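Side-chain contacts in type II secretion system protein C (PDB 2I6V), which probably takes part in type II secretion, being required to export cholera toxin across the outer membrane, and is represented by its PDZ domain: residues 51-54 / 55-58; 12-15 / 16-19; 59-62 / 63-66; 30-34 / 35-39. All coordinates share one frame; numbering follows the deposited sequence.

Interaction 1: 51-54 / 55-58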
ATOM      1  N   LEU A  51       3.951   6.279  -3.791  1.00 12.28           N
ATOM      2  CA  LEU A  51       4.587   4.957  -3.715  1.00 12.72           C
ATOM      3  C   LEU A  51       5.644   4.744  -4.794  1.00 10.87           C
ATOM      4  O   LEU A  51       6.519   3.871  -4.658  1.00 14.35           O
ATOM      5  CB  LEU A  51       3.539   3.835  -3.836  1.00 14.02           C
ATOM      6  CG  LEU A  51       2.874   3.330  -2.549  1.00 14.77           C
ATOM      7  CD1 LEU A  51       1.640   2.477  -2.862  1.00 14.49           C
ATOM      8  CD2 LEU A  51       3.845   2.549  -1.672  1.00 15.48           C
ATOM      9  N   THR A  52       5.550   5.528  -5.865  1.00 11.78           N
ATOM     10  CA  THR A  52       6.432   5.354  -7.026  1.00 12.96           C
ATOM     11  C   THR A  52       7.718   6.168  -6.916  1.00 13.23           C
ATOM     12  O   THR A  52       8.522   6.193  -7.852  1.00 12.54           O
ATOM     13  CB  THR A  52       5.721   5.700  -8.351  1.00 13.05           C
ATOM     14  OG1 THR A  52       5.515   7.119  -8.441  1.00 12.97           O
ATOM     15  CG2 THR A  52       4.375   4.959  -8.447  1.00 15.58           C
ATOM     16  N   ASP A  53       7.906   6.834  -5.780  1.00 10.71           N
ATOM     17  CA  ASP A  53       9.160   7.531  -5.487  1.00 12.22           C
ATOM     18  C   ASP A  53      10.019   6.640  -4.588  1.00 11.47           C
ATOM     19  O   ASP A  53       9.826   6.623  -3.365  1.00 10.65           O
ATOM     20  CB  ASP A  53       8.888   8.848  -4.754  1.00 12.67           C
ATOM     21  CG  ASP A  53       8.354   9.937  -5.656  1.00 14.14           C
ATOM     22  OD1 ASP A  53       8.669   9.950  -6.864  1.00 13.70           O
ATOM     23  OD2 ASP A  53       7.617  10.796  -5.136  1.00 11.53           O
ATOM     24  N   PRO A  54      10.975   5.898  -5.173  1.00 11.17           N
ATOM     25  CA  PRO A  54      11.685   4.893  -4.380  1.00 11.40           C
ATOM     26  C   PRO A  54      12.525   5.464  -3.243  1.00 11.09           C
ATOM     27  O   PRO A  54      12.627   4.837  -2.189  1.00 10.94           O
ATOM     28  CB  PRO A  54      12.576   4.190  -5.407  1.00 13.00           C
ATOM     29  CG  PRO A  54      12.764   5.196  -6.495  1.00 10.47           C
ATOM     30  CD  PRO A  54      11.443   5.932  -6.568  1.00 11.46           C
ATOM     31  N   ASN A  55      13.128   6.639  -3.437  1.00  9.17           N
ATOM     32  CA  ASN A  55      13.952   7.205  -2.369  1.00  9.91           C
ATOM     33  C   ASN A  55      13.107   7.711  -1.207  1.00  8.91           C
ATOM     34  O   ASN A  55      13.465   7.539  -0.042  1.00 10.31           O
ATOM     35  CB  ASN A  55      14.853   8.294  -2.946  1.00  9.28           C
ATOM     36  CG  ASN A  55      15.722   7.756  -4.050  1.00  9.75           C
ATOM     37  OD1 ASN A  55      16.394   6.732  -3.865  1.00 11.33           O
ATOM     38  ND2 ASN A  55      15.687   8.396  -5.212  1.00 10.87           N
ATOM     39  N   VAL A  56      11.968   8.315  -1.541  1.00  7.85           N
ATOM     40  CA  VAL A  56      10.998   8.743  -0.540  1.00  9.00           C
ATOM     41  C   VAL A  56      10.518   7.528   0.243  1.00  8.82           C
ATOM     42  O   VAL A  56      10.477   7.545   1.467  1.00 10.35           O
ATOM     43  CB  VAL A  56       9.819   9.459  -1.194  1.00  9.89           C
ATOM     44  CG1 VAL A  56       8.762   9.815  -0.152  1.00 10.90           C
ATOM     45  CG2 VAL A  56      10.309  10.727  -1.914  1.00 11.58           C
ATOM     46  N   MET A  57      10.160   6.468  -0.475  1.00  9.83           N
ATOM     47  CA  MET A  57       9.734   5.229   0.183  1.00  9.86           C
ATOM     48  C   MET A  57      10.826   4.637   1.085  1.00 10.46           C
ATOM     49  O   MET A  57      10.567   4.268   2.229  1.00 12.65           O
ATOM     50  CB  MET A  57       9.232   4.222  -0.855  1.00  9.36           C
ATOM     51  CG  MET A  57       7.924   4.653  -1.492  1.00 10.90           C
ATOM     52  SD  MET A  57       6.579   4.771  -0.275  1.00 13.42           S
ATOM     53  CE  MET A  57       6.488   6.536  -0.007  1.00 15.45           C
ATOM     54  N   ASN A  58      12.059   4.570   0.596  1.00 10.37           N
ATOM     55  CA  ASN A  58      13.161   4.122   1.440  1.00 10.57           C
ATOM     56  C   ASN A  58      13.227   4.883   2.766  1.00 12.83           C
ATOM     57  O   ASN A  58      13.344   4.292   3.841  1.00 13.83           O
ATOM     58  CB  ASN A  58      14.487   4.249   0.703  1.00 12.23           C
ATOM     59  CG  ASN A  58      15.634   3.675   1.494  1.00 16.61           C
ATOM     60  OD1 ASN A  58      15.605   2.506   1.890  1.00 23.16           O
ATOM     61  ND2 ASN A  58      16.646   4.493   1.746  1.00 20.31           N
TER
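Leu51 and Met57 cross obliquely where the loop after strand 49-50 turns into helix 54-62, their side chains meeting at the inner side of the first helical turn. The branch that touches is CD2 of Leu51, 3.8 Å from SD of Met57. Met57 reaches it by bending: CG lies beside its backbone N (chi1 -69°), and a second bend at chi2 swings the sulfur back over the loop, with CG 3.6 Å from the carbonyl oxygen of Leu51. Asp53 and Val56 instead run side by side and point the same way, CB of Asp53 resting 3.7 Å from the CG2 methyl of Val56. Asp53 holds the N-cap position, yet its carboxylate makes no capping bond; the backbone starts the helix. Met57 N donates to Asp53 O at 2.9 Å, nearly straight, and Asn58 N donates to Pro54 O, also at 2.9 Å. Beyond the two segments, Leu51 packs on Ala43 and Leu46 of strand 42-46, while Val56 and Met57 both rest on Leu49. The chemistry is therefore divided: main-chain amides and carbonyls set the first helical turn, and the buried thioether and leucine methyl join that turn to the sheet through weak, apolar contact.

Interaction 2: 12-15 / 16-19; sequences VKRD and DKVL
The Arg14 guanidinium meets Lys17 at its edge, where CD of the lysine lies near the guanidinium plane, 4.1 Å from NE of Arg14. This pair flanks a type II' beta turn, Arg14 to Lys17, which closes the hairpin of strands 7-14 and 17-25. Arg14 has its CG anti to the backbone N (chi1 177°) and bends at chi3, and its NH1 forms a salt bridge of 2.7 Å with OD2 of Asp15, the neighbouring residue in the turn. The contact is made by the lysine's aliphatic chain; NZ of Lys17 lies 6.1 Å from NH2 of Arg14, so the like charges stay apart. Leu19 packs beside the same arginine, its CD1 methyl 3.9 Å from CB of Arg14. Lys13 and Val18, a non-hydrogen-bonded antiparallel pair, project from the other face: CD of the lysine touches the CG2 methyl of Val18 at 3.8 Å, and its ammonium turns back along its own strand to bond Gln11. Arg14 and Lys17 form the hydrogen-bonded pair next to the turn, bonded in both directions between their backbones. Two residues further from the turn on each strand, Leu19 N donates to Val12 O at 2.7 Å, with an N-H...O angle of 162°.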
ATOM      1  N   VAL A  12       2.951  -2.049 -11.302  1.00  8.97           N
ATOM      2  CA  VAL A  12       2.276  -1.769 -12.557  1.00 10.46           C
ATOM      3  C   VAL A  12       3.122  -0.686 -13.222  1.00 12.62           C
ATOM      4  O   VAL A  12       3.261   0.412 -12.681  1.00 11.82           O
ATOM      5  CB  VAL A  12       0.839  -1.280 -12.309  1.00 10.28           C
ATOM      6  CG1 VAL A  12       0.203  -0.808 -13.612  1.00 13.69           C
ATOM      7  CG2 VAL A  12       0.013  -2.410 -11.687  1.00 11.72           C
ATOM      8  N   LYS A  13       3.725  -1.016 -14.365  1.00 12.98           N
ATOM      9  CA  LYS A  13       4.652  -0.095 -15.019  1.00 14.34           C
ATOM     10  C   LYS A  13       4.255   0.299 -16.442  1.00 17.81           C
ATOM     11  O   LYS A  13       3.545  -0.433 -17.124  1.00 19.24           O
ATOM     12  CB  LYS A  13       6.057  -0.694 -15.057  1.00 16.69           C
ATOM     13  CG  LYS A  13       6.590  -1.096 -13.698  1.00 19.71           C
ATOM     14  CD  LYS A  13       8.114  -1.030 -13.656  1.00 25.02           C
ATOM     15  CE  LYS A  13       8.767  -2.128 -14.481  1.00 25.87           C
ATOM     16  NZ  LYS A  13       8.603  -3.487 -13.892  1.00 28.34           N
ATOM     17  N   ARG A  14       4.710   1.474 -16.864  1.00 18.24           N
ATOM     18  CA  ARG A  14       4.733   1.825 -18.282  1.00 22.07           C
ATOM     19  C   ARG A  14       6.205   1.784 -18.653  1.00 20.37           C
ATOM     20  O   ARG A  14       6.968   2.647 -18.238  1.00 19.51           O
ATOM     21  CB  ARG A  14       4.176   3.230 -18.526  1.00 23.66           C
ATOM     22  CG  ARG A  14       4.247   3.657 -19.985  1.00 28.06           C
ATOM     23  CD  ARG A  14       4.168   5.163 -20.164  1.00 31.59           C
ATOM     24  NE  ARG A  14       5.337   5.859 -19.631  1.00 35.31           N
ATOM     25  CZ  ARG A  14       6.512   5.953 -20.250  1.00 36.78           C
ATOM     26  NH1 ARG A  14       6.699   5.381 -21.438  1.00 36.91           N
ATOM     27  NH2 ARG A  14       7.509   6.613 -19.675  1.00 37.16           N
ATOM     28  N   ASP A  15       6.601   0.767 -19.409  1.00 24.98           N
ATOM     29  CA  ASP A  15       8.006   0.577 -19.720  1.00 28.19           C
ATOM     30  C   ASP A  15       8.772   0.369 -18.415  1.00 30.25           C
ATOM     31  O   ASP A  15       8.547  -0.623 -17.717  1.00 31.39           O
ATOM     32  CB  ASP A  15       8.542   1.770 -20.516  1.00 31.00           C
ATOM     33  CG  ASP A  15       7.961   1.838 -21.917  1.00 34.38           C
ATOM     34  OD1 ASP A  15       7.994   0.806 -22.618  1.00 38.50           O
ATOM     35  OD2 ASP A  15       7.466   2.916 -22.318  1.00 38.34           O
ATOM     36  N   ASP A  16       9.659   1.297 -18.071  1.00 30.49           N
ATOM     37  CA  ASP A  16      10.428   1.157 -16.837  1.00 31.34           C
ATOM     38  C   ASP A  16       9.938   2.093 -15.735  1.00 29.29           C
ATOM     39  O   ASP A  16      10.515   2.146 -14.647  1.00 30.20           O
ATOM     40  CB  ASP A  16      11.923   1.369 -17.095  1.00 34.95           C
ATOM     41  CG  ASP A  16      12.788   0.431 -16.274  1.00 39.89           C
ATOM     42  OD1 ASP A  16      12.432  -0.766 -16.165  1.00 42.40           O
ATOM     43  OD2 ASP A  16      13.825   0.885 -15.742  1.00 43.89           O
ATOM     44  N   LYS A  17       8.864   2.821 -16.014  1.00 25.30           N
ATOM     45  CA  LYS A  17       8.320   3.766 -15.054  1.00 23.36           C
ATOM     46  C   LYS A  17       7.234   3.084 -14.228  1.00 20.06           C
ATOM     47  O   LYS A  17       6.296   2.536 -14.787  1.00 17.97           O
ATOM     48  CB  LYS A  17       7.734   4.969 -15.794  1.00 25.83           C
ATOM     49  CG  LYS A  17       6.992   5.956 -14.920  1.00 30.13           C
ATOM     50  CD  LYS A  17       6.220   6.956 -15.773  1.00 35.98           C
ATOM     51  CE  LYS A  17       5.481   7.973 -14.915  1.00 37.48           C
ATOM     52  NZ  LYS A  17       6.418   8.796 -14.101  1.00 41.52           N
ATOM     53  N   VAL A  18       7.370   3.118 -12.904  1.00 16.48           N
ATOM     54  CA  VAL A  18       6.351   2.546 -12.021  1.00 15.05           C
ATOM     55  C   VAL A  18       5.170   3.512 -11.904  1.00 13.85           C
ATOM     56  O   VAL A  18       5.351   4.706 -11.617  1.00 14.31           O
ATOM     57  CB  VAL A  18       6.931   2.235 -10.618  1.00 16.23           C
ATOM     58  CG1 VAL A  18       5.868   1.603  -9.711  1.00 18.29           C
ATOM     59  CG2 VAL A  18       8.155   1.329 -10.738  1.00 18.07           C
ATOM     60  N   LEU A  19       3.964   2.988 -12.138  1.00 11.32           N
ATOM     61  CA  LEU A  19       2.734   3.780 -12.145  1.00 12.65           C
ATOM     62  C   LEU A  19       1.955   3.647 -10.845  1.00 11.60           C
ATOM     63  O   LEU A  19       1.173   4.523 -10.486  1.00 13.49           O
ATOM     64  CB  LEU A  19       1.821   3.339 -13.296  1.00 10.89           C
ATOM     65  CG  LEU A  19       2.411   3.445 -14.702  1.00 12.94           C
ATOM     66  CD1 LEU A  19       1.397   2.976 -15.754  1.00 13.38           C
ATOM     67  CD2 LEU A  19       2.873   4.882 -14.964  1.00 15.68           C
TER

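Interaction 3: 59-62 / 63-66; sequences TLFQ and SMNE
Ser63 folds back on Leu60 at the C-terminal end of helix 54-62, where the chain passes into the short 3-10 segment 64-66. The polar contacts centre on one carbonyl: Leu60 O accepts from both the hydroxyl and the amide of Ser63. The hydroxyl comes in the carbonyl plane, on a lone pair, with OG 2.8 Å from Leu60 O; the amide approaches from above that plane, with Ser63 N 3.0 Å from the same oxygen. A chi1 of 82° places OG between the serine's own N and carbonyl carbon and turns it toward the helix. Next along, Met64 N donates to Phe61 O at 3.1 Å, again from well above the carbonyl plane, and Glu66 N bonds Ser63 O. These backbone bonds all span three residues, the spacing of 3-10 turns. The apolar contact is Met-aromatic, with Phe61 and Met64 side by side and pointing the same way. Phe61 also packs on Leu46 of strand 42-46, whereas Met64 touches Gln1 and Ile3 near the chain's start. The sulfur stands at the edge of the Phe61 ring, 78° off the ring normal, with SD of Met64 3.9 Å from CD1 of Phe61.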
ATOM      1  N   THR A  59      13.115   6.202   2.685  1.00 11.15           N
ATOM      2  CA  THR A  59      13.198   7.025   3.880  1.00 12.29           C
ATOM      3  C   THR A  59      12.036   6.713   4.817  1.00 12.98           C
ATOM      4  O   THR A  59      12.228   6.563   6.027  1.00 12.96           O
ATOM      5  CB  THR A  59      13.221   8.501   3.516  1.00 13.28           C
ATOM      6  OG1 THR A  59      14.448   8.788   2.844  1.00 14.23           O
ATOM      7  CG2 THR A  59      13.126   9.368   4.763  1.00 12.75           C
ATOM      8  N   LEU A  60      10.835   6.604   4.257  1.00 11.61           N
ATOM      9  CA  LEU A  60       9.659   6.279   5.069  1.00 13.65           C
ATOM     10  C   LEU A  60       9.845   4.930   5.770  1.00 14.98           C
ATOM     11  O   LEU A  60       9.592   4.794   6.974  1.00 16.21           O
ATOM     12  CB  LEU A  60       8.391   6.278   4.216  1.00 14.31           C
ATOM     13  CG  LEU A  60       7.050   6.110   4.932  1.00 14.74           C
ATOM     14  CD1 LEU A  60       6.807   7.251   5.924  1.00 17.88           C
ATOM     15  CD2 LEU A  60       5.933   6.046   3.907  1.00 17.13           C
ATOM     16  N   PHE A  61      10.326   3.937   5.029  1.00 13.76           N
ATOM     17  CA  PHE A  61      10.521   2.599   5.609  1.00 17.15           C
ATOM     18  C   PHE A  61      11.565   2.550   6.726  1.00 18.30           C
ATOM     19  O   PHE A  61      11.439   1.752   7.665  1.00 20.53           O
ATOM     20  CB  PHE A  61      10.849   1.583   4.517  1.00 16.42           C
ATOM     21  CG  PHE A  61       9.744   1.395   3.522  1.00 16.39           C
ATOM     22  CD1 PHE A  61       8.430   1.362   3.932  1.00 18.56           C
ATOM     23  CD2 PHE A  61      10.021   1.256   2.174  1.00 17.72           C
ATOM     24  CE1 PHE A  61       7.406   1.191   3.018  1.00 21.51           C
ATOM     25  CE2 PHE A  61       9.004   1.080   1.257  1.00 18.20           C
ATOM     26  CZ  PHE A  61       7.692   1.048   1.683  1.00 17.88           C
ATOM     27  N   GLN A  62      12.584   3.401   6.638  1.00 17.45           N
ATOM     28  CA  GLN A  62      13.593   3.487   7.696  1.00 21.32           C
ATOM     29  C   GLN A  62      12.989   3.952   9.022  1.00 21.95           C
ATOM     30  O   GLN A  62      13.577   3.745  10.082  1.00 23.88           O
ATOM     31  CB  GLN A  62      14.727   4.431   7.292  1.00 22.22           C
ATOM     32  CG  GLN A  62      15.616   3.899   6.184  1.00 24.55           C
ATOM     33  CD  GLN A  62      16.724   4.872   5.817  1.00 28.04           C
ATOM     34  OE1 GLN A  62      17.616   4.545   5.030  1.00 36.56           O
ATOM     35  NE2 GLN A  62      16.670   6.079   6.382  1.00 28.36           N
ATOM     36  N   SER A  63      11.816   4.578   8.958  1.00 21.07           N
ATOM     37  CA  SER A  63      11.174   5.137  10.144  1.00 23.38           C
ATOM     38  C   SER A  63      10.049   4.246  10.653  1.00 24.99           C
ATOM     39  O   SER A  63       9.390   4.565  11.644  1.00 23.43           O
ATOM     40  CB  SER A  63      10.596   6.520   9.827  1.00 24.25           C
ATOM     41  OG  SER A  63       9.325   6.402   9.192  1.00 23.34           O
ATOM     42  N   MET A  64       9.819   3.129   9.982  1.00 27.22           N
ATOM     43  CA  MET A  64       8.580   2.409  10.230  1.00 31.45           C
ATOM     44  C   MET A  64       8.501   1.715  11.594  1.00 30.98           C
ATOM     45  O   MET A  64       7.408   1.420  12.074  1.00 31.05           O
ATOM     46  CB  MET A  64       8.256   1.458   9.090  1.00 33.03           C
ATOM     47  CG  MET A  64       6.803   1.538   8.701  1.00 33.54           C
ATOM     48  SD  MET A  64       6.485   0.579   7.233  1.00 37.67           S
ATOM     49  CE  MET A  64       6.853  -1.056   7.858  1.00 38.06           C
ATOM     50  N   ASN A  65       9.646   1.484  12.226  1.00 31.85           N
ATOM     51  CA  ASN A  65       9.657   0.936  13.578  1.00 31.68           C
ATOM     52  C   ASN A  65       9.079   1.905  14.613  1.00 30.98           C
ATOM     53  O   ASN A  65       8.790   1.510  15.748  1.00 30.79           O
ATOM     54  CB  ASN A  65      11.068   0.523  13.986  1.00 34.39           C
ATOM     55  CG  ASN A  65      12.054   1.662  13.892  1.00 37.34           C
ATOM     56  OD1 ASN A  65      12.232   2.261  12.829  1.00 40.97           O
ATOM     57  ND2 ASN A  65      12.715   1.964  15.004  1.00 40.64           N
ATOM     58  N   GLU A  66       8.928   3.172  14.229  1.00 27.99           N
ATOM     59  CA  GLU A  66       8.329   4.174  15.109  1.00 26.80           C
ATOM     60  C   GLU A  66       6.869   4.424  14.760  1.00 26.69           C
ATOM     61  O   GLU A  66       6.201   5.238  15.396  1.00 25.59           O
ATOM     62  CB  GLU A  66       9.098   5.495  15.054  1.00 29.14           C
ATOM     63  CG  GLU A  66      10.323   5.546  15.948  1.00 33.72           C
ATOM     64  CD  GLU A  66      11.543   4.923  15.307  1.00 39.44           C
ATOM     65  OE1 GLU A  66      11.650   4.967  14.062  1.00 42.12           O
ATOM     66  OE2 GLU A  66      12.401   4.394  16.049  1.00 42.76           O
TER

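Interaction 4: 30-34 / 35-39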
ATOM      1  N   VAL A  30      -7.824 -11.697   8.024  1.00  9.61           N
ATOM      2  CA  VAL A  30      -8.503 -10.817   8.974  1.00  9.31           C
ATOM      3  C   VAL A  30      -8.044  -9.378   8.774  1.00 10.50           C
ATOM      4  O   VAL A  30      -8.847  -8.443   8.811  1.00  9.60           O
ATOM      5  CB  VAL A  30      -8.264 -11.256  10.432  1.00  9.64           C
ATOM      6  CG1 VAL A  30      -8.771 -10.178  11.412  1.00 10.43           C
ATOM      7  CG2 VAL A  30      -8.970 -12.583  10.686  1.00  9.99           C
ATOM      8  N   LEU A  31      -6.746  -9.197   8.560  1.00  9.23           N
ATOM      9  CA  LEU A  31      -6.221  -7.852   8.358  1.00  9.24           C
ATOM     10  C   LEU A  31      -6.676  -7.294   7.004  1.00 10.11           C
ATOM     11  O   LEU A  31      -7.179  -6.174   6.922  1.00  9.95           O
ATOM     12  CB  LEU A  31      -4.695  -7.860   8.452  1.00  9.57           C
ATOM     13  CG  LEU A  31      -4.124  -8.237   9.821  1.00 10.19           C
ATOM     14  CD1 LEU A  31      -2.603  -8.182   9.777  1.00 11.49           C
ATOM     15  CD2 LEU A  31      -4.662  -7.339  10.933  1.00 10.90           C
ATOM     16  N   PHE A  32      -6.506  -8.077   5.944  1.00  9.53           N
ATOM     17  CA  PHE A  32      -6.868  -7.621   4.593  1.00  9.75           C
ATOM     18  C   PHE A  32      -8.351  -7.225   4.508  1.00 10.65           C
ATOM     19  O   PHE A  32      -8.703  -6.166   3.974  1.00 10.66           O
ATOM     20  CB  PHE A  32      -6.538  -8.733   3.594  1.00 11.64           C
ATOM     21  CG  PHE A  32      -6.658  -8.334   2.143  1.00  9.62           C
ATOM     22  CD1 PHE A  32      -5.674  -7.549   1.534  1.00  9.39           C
ATOM     23  CD2 PHE A  32      -7.733  -8.765   1.380  1.00 10.33           C
ATOM     24  CE1 PHE A  32      -5.779  -7.202   0.195  1.00 10.89           C
ATOM     25  CE2 PHE A  32      -7.850  -8.411   0.035  1.00 11.95           C
ATOM     26  CZ  PHE A  32      -6.876  -7.627  -0.555  1.00 12.67           C
ATOM     27  N   GLU A  33      -9.222  -8.065   5.063  1.00  9.10           N
ATOM     28  CA  GLU A  33     -10.650  -7.779   4.989  1.00 10.93           C
ATOM     29  C   GLU A  33     -11.087  -6.673   5.946  1.00 12.05           C
ATOM     30  O   GLU A  33     -11.911  -5.829   5.581  1.00 13.22           O
ATOM     31  CB  GLU A  33     -11.469  -9.045   5.229  1.00 12.58           C
ATOM     32  CG  GLU A  33     -11.200 -10.142   4.184  1.00 16.66           C
ATOM     33  CD  GLU A  33     -11.716  -9.786   2.788  1.00 19.07           C
ATOM     34  OE1 GLU A  33     -12.701  -9.019   2.683  1.00 24.74           O
ATOM     35  OE2 GLU A  33     -11.141 -10.285   1.805  1.00 23.16           O
ATOM     36  N   SER A  34     -10.547  -6.676   7.161  1.00  9.82           N
ATOM     37  CA  SER A  34     -10.967  -5.681   8.162  1.00 10.02           C
ATOM     38  C   SER A  34     -10.594  -4.249   7.754  1.00 11.64           C
ATOM     39  O   SER A  34     -11.277  -3.298   8.134  1.00 11.50           O
ATOM     40  CB  SER A  34     -10.461  -6.021   9.568  1.00 12.57           C
ATOM     41  OG  SER A  34      -9.053  -5.926   9.683  1.00 10.12           O
ATOM     42  N   ILE A  35      -9.543  -4.093   6.948  1.00 10.54           N
ATOM     43  CA  ILE A  35      -9.150  -2.747   6.502  1.00 11.59           C
ATOM     44  C   ILE A  35      -9.837  -2.343   5.201  1.00 10.55           C
ATOM     45  O   ILE A  35      -9.750  -1.192   4.781  1.00 12.86           O
ATOM     46  CB  ILE A  35      -7.606  -2.568   6.379  1.00 10.91           C
ATOM     47  CG1 ILE A  35      -7.036  -3.437   5.263  1.00 11.54           C
ATOM     48  CG2 ILE A  35      -6.869  -2.859   7.708  1.00 11.42           C
ATOM     49  CD1 ILE A  35      -5.525  -3.347   5.181  1.00 11.93           C
ATOM     50  N   GLY A  36     -10.523  -3.296   4.575  1.00 11.30           N
ATOM     51  CA  GLY A  36     -11.371  -3.005   3.431  1.00 11.39           C
ATOM     52  C   GLY A  36     -10.664  -3.004   2.096  1.00 12.21           C
ATOM     53  O   GLY A  36     -11.114  -2.342   1.166  1.00 15.18           O
ATOM     54  N   LEU A  37      -9.566  -3.741   1.990  1.00 11.64           N
ATOM     55  CA  LEU A  37      -8.908  -3.884   0.691  1.00 11.12           C
ATOM     56  C   LEU A  37      -9.606  -4.939  -0.153  1.00 11.33           C
ATOM     57  O   LEU A  37     -10.309  -5.814   0.367  1.00 12.04           O
ATOM     58  CB  LEU A  37      -7.438  -4.269   0.869  1.00 11.72           C
ATOM     59  CG  LEU A  37      -6.494  -3.152   1.303  1.00 11.69           C
ATOM     60  CD1 LEU A  37      -5.108  -3.723   1.561  1.00 12.13           C
ATOM     61  CD2 LEU A  37      -6.445  -2.079   0.223  1.00 12.15           C
ATOM     62  N   GLN A  38      -9.409  -4.852  -1.466  1.00 11.71           N
ATOM     63  CA  GLN A  38      -9.934  -5.835  -2.392  1.00 11.75           C
ATOM     64  C   GLN A  38      -8.838  -6.192  -3.378  1.00 11.20           C
ATOM     65  O   GLN A  38      -8.056  -5.324  -3.781  1.00 10.19           O
ATOM     66  CB  GLN A  38     -11.165  -5.289  -3.123  1.00 15.54           C
ATOM     67  CG  GLN A  38     -12.322  -5.022  -2.177  1.00 19.08           C
ATOM     68  CD  GLN A  38     -13.589  -4.594  -2.893  1.00 25.98           C
ATOM     69  OE1 GLN A  38     -13.637  -4.550  -4.121  1.00 25.73           O
ATOM     70  NE2 GLN A  38     -14.622  -4.266  -2.119  1.00 28.30           N
ATOM     71  N   ASP A  39      -8.765  -7.473  -3.725  1.00 10.38           N
ATOM     72  CA  ASP A  39      -7.789  -7.932  -4.704  1.00  9.19           C
ATOM     73  C   ASP A  39      -7.940  -7.090  -5.975  1.00 10.36           C
ATOM     74  O   ASP A  39      -9.060  -6.830  -6.431  1.00 11.73           O
ATOM     75  CB  ASP A  39      -7.999  -9.411  -5.044  1.00  9.77           C
ATOM     76  CG  ASP A  39      -6.997  -9.909  -6.062  1.00 11.42           C
ATOM     77  OD1 ASP A  39      -5.797  -9.893  -5.743  1.00 12.24           O
ATOM     78  OD2 ASP A  39      -7.409 -10.309  -7.183  1.00 13.73           O
TER
HETATM   79  O   HOH W   1     -11.576  -8.316  -0.119  1.00 18.44           O
HETATM   80  O   HOH W   2     -12.500  -5.773   1.963  1.00 30.83           O
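A CH-pi contact between Phe32 and Leu37 packs the end of helix 29-34 against the loop that leads to strand 42-46. The two side chains cross at about a right angle, and CB of Leu37 sits over one face of the ring, 3.4 Å from CE1 of Phe32 and displaced toward the rim; Asp39 N lies at the ring edge. Phe32 carries its ring anti to the backbone N (chi1 -171°), which brings it back beneath the departing loop. On the outward side, a water lies 2.8 Å from both OE2 of Glu33 and O of Leu37 and bridges helix and loop. Ile35 turns inward, its CG1 3.4 Å from Phe32 O, and continues onto Val83 and Ile85 of strand 79-86, while Phe32 rests on Val23 and Pro25 of strand 17-25. Ser34 OG supplements the last helical turn with a 2.7 Å bond to Val30 O, which the Ser34 amide reaches from the opposite face of the carbonyl plane. The chain then reverses: Gly36 N donates to Glu33 O at 3.1 Å, and Leu37 N donates to Phe32 O at 3.2 Å. With its positive phi (86°), Gly36 completes a Schellman motif, a classic C-terminal helix ending.

The four contacts lie at the rim of one small PDZ domain, at helix ends and at a hairpin turn of its antiparallel sheet. Interactions 1 and 3 mark the start and the finish of helix 54-62, with centres 12 Å apart and segments adjoining in sequence. Interaction 2 touches interaction 1 directly, CG2 of Thr52 packing 3.3 Å from O of Val18, so the hairpin end leans on the loop before that helix. Interaction 4, at the end of the other helix, stands apart: its centre is 24 Å from that of interaction 1, across the chain's centre, and its nearest atoms are about 12 Å from those of interaction 3. Strand 17-25 leads from interaction 2 toward interaction 4.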